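Local coordinates for GCN5-related N-acetyltransferase (Anabaena variabilis, PDB 2OZG), which binds coenzyme A and probably transfers acetyl groups to amines, perhaps those of aminoglycosides, as a member of the GCN5-related N-acetyltransferase family, at residues L347-K350 and G351-S354. Sequence-based numbering, arbitrary orientation.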
ATOM      1  N   LEU A 347      -8.731 -46.528   6.546  1.00 31.77           N
ATOM      2  CA  LEU A 347      -8.614 -45.249   5.920  1.00 31.36           C
ATOM      3  C   LEU A 347      -8.792 -45.370   4.418  1.00 32.86           C
ATOM      4  O   LEU A 347      -8.710 -46.432   3.822  1.00 29.09           O
ATOM      5  CB  LEU A 347      -7.240 -44.625   6.235  1.00 31.40           C
ATOM      6  CG  LEU A 347      -5.995 -45.484   6.192  1.00 38.71           C
ATOM      7  CD1 LEU A 347      -5.870 -46.398   5.050  1.00 45.63           C
ATOM      8  CD2 LEU A 347      -4.751 -44.594   6.266  1.00 36.61           C
ATOM      9  N   ASP A 348      -9.061 -44.229   3.825  1.00 31.93           N
ATOM     10  CA  ASP A 348      -9.143 -44.107   2.406  1.00 33.23           C
ATOM     11  C   ASP A 348      -7.719 -43.944   1.916  1.00 31.75           C
ATOM     12  O   ASP A 348      -6.844 -43.521   2.668  1.00 30.34           O
ATOM     13  CB  ASP A 348      -9.930 -42.823   2.088  1.00 34.70           C
ATOM     14  CG  ASP A 348     -10.123 -42.625   0.610  1.00 44.12           C
ATOM     15  OD1 ASP A 348     -10.870 -43.438   0.029  1.00 38.65           O
ATOM     16  OD2 ASP A 348      -9.511 -41.666   0.043  1.00 37.00           O
ATOM     17  N   ILE A 349      -7.507 -44.209   0.632  1.00 29.64           N
ATOM     18  CA  ILE A 349      -6.202 -44.041   0.023  1.00 30.10           C
ATOM     19  C   ILE A 349      -5.635 -42.607   0.265  1.00 30.25           C
ATOM     20  O   ILE A 349      -4.413 -42.415   0.336  1.00 31.32           O
ATOM     21  CB  ILE A 349      -6.291 -44.442  -1.485  1.00 31.29           C
ATOM     22  CG1 ILE A 349      -4.914 -44.713  -2.049  1.00 31.41           C
ATOM     23  CG2 ILE A 349      -7.030 -43.384  -2.345  1.00 32.97           C
ATOM     24  CD1 ILE A 349      -4.298 -46.009  -1.476  1.00 32.46           C
ATOM     25  N   LYS A 350      -6.520 -41.605   0.466  1.00 33.00           N
ATOM     26  CA  LYS A 350      -6.094 -40.246   0.766  1.00 31.59           C
ATOM     27  C   LYS A 350      -5.495 -40.110   2.131  1.00 36.29           C
ATOM     28  O   LYS A 350      -4.487 -39.406   2.279  1.00 33.51           O
ATOM     29  CB  LYS A 350      -7.189 -39.207   0.621  1.00 33.44           C
ATOM     30  CG  LYS A 350      -7.713 -39.129  -0.803  1.00 32.64           C
ATOM     31  CD  LYS A 350      -8.653 -37.984  -1.057  1.00 32.04           C
ATOM     32  CE  LYS A 350      -9.920 -37.917  -0.190  1.00 34.21           C
ATOM     33  NZ  LYS A 350     -10.789 -39.085  -0.284  1.00 40.24           N
ATOM     34  N   GLY A 351      -6.117 -40.773   3.126  1.00 35.42           N
ATOM     35  CA  GLY A 351      -5.601 -40.762   4.475  1.00 35.50           C
ATOM     36  C   GLY A 351      -4.214 -41.388   4.503  1.00 35.39           C
ATOM     37  O   GLY A 351      -3.334 -40.941   5.225  1.00 36.70           O
ATOM     38  N   LEU A 352      -4.027 -42.431   3.691  1.00 38.00           N
ATOM     39  CA  LEU A 352      -2.776 -43.176   3.650  1.00 32.40           C
ATOM     40  C   LEU A 352      -1.657 -42.350   3.105  1.00 33.28           C
ATOM     41  O   LEU A 352      -0.518 -42.519   3.522  1.00 32.86           O
ATOM     42  CB  LEU A 352      -2.945 -44.444   2.805  1.00 35.67           C
ATOM     43  CG  LEU A 352      -1.708 -45.371   2.736  1.00 35.70           C
ATOM     44  CD1 LEU A 352      -1.279 -45.771   4.121  1.00 34.46           C
ATOM     45  CD2 LEU A 352      -1.967 -46.566   1.904  1.00 29.95           C
ATOM     46  N   ALA A 353      -1.954 -41.463   2.141  1.00 33.83           N
ATOM     47  CA  ALA A 353      -0.940 -40.555   1.630  1.00 32.53           C
ATOM     48  C   ALA A 353      -0.324 -39.664   2.726  1.00 32.04           C
ATOM     49  O   ALA A 353       0.890 -39.506   2.785  1.00 30.92           O
ATOM     50  CB  ALA A 353      -1.535 -39.666   0.575  1.00 35.08           C
ATOM     51  N   SER A 354      -1.188 -39.077   3.567  1.00 30.24           N
ATOM     52  CA  SER A 354      -0.747 -38.129   4.582  1.00 31.85           C
ATOM     53  C   SER A 354      -0.036 -38.900   5.674  1.00 30.88           C
ATOM     54  O   SER A 354       0.926 -38.405   6.217  1.00 33.73           O
ATOM     55  CB  SER A 354      -1.876 -37.344   5.158  1.00 32.91           C
ATOM     56  OG  SER A 354      -2.658 -36.680   4.175  1.00 34.90           O
TER
HETATM   57  O   HOH W   1      -5.147 -37.302   4.718  1.00 41.58           O
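The backbone oxygen of D348 is gripped by two amides of the following turn: L352 N donates to D348 O over 3.2 Å, and G351 N adds a weak, strongly bent bond. D348 is the N-cap of helix 349-357, and its side chain completes the cap. With CG anti to the backbone N (chi1 -178°), D348 OD2 accepts from K350 N at 3.0 Å in a fairly straight bond. The ammonium of the same lysine reaches OD2 from the opposite face of the carboxylate, K350 NZ lying 2.9 Å from D348 OD2 in a salt bridge; bends at chi3 and chi4 (both near -60°) curl the lysine chain back for this. One residue further along, A353 N donates to I349 O at 3.2 Å and makes a weak second bond to K350 O. A water donates to both K350 O and S354 OG, which also hydrogen-bonds Q133 O in the acetyltransferase part of the chain.

The apolar flank is built on L352. L347, the last residue but one of strand 345-348, lays CD2 against the start of L352, 3.4 Å from L352 N and 3.9 Å from its CB, while I349 CD1 meets L352 CD2 at 4.1 Å. V293 of helix 293-299 and I290 of strand 279-290 pack against both I349 and L352.

This is a strand-to-helix junction in the sterol carrier protein-like domain, where the chain leaves its sheet and turns directly into a helix packed against the acetyltransferase part. Capping by an aspartate satisfies an amide of the first turn, and its negative charge, partly balanced by the lysine ammonium, would probably interact favourably with the positive end of the helix dipole.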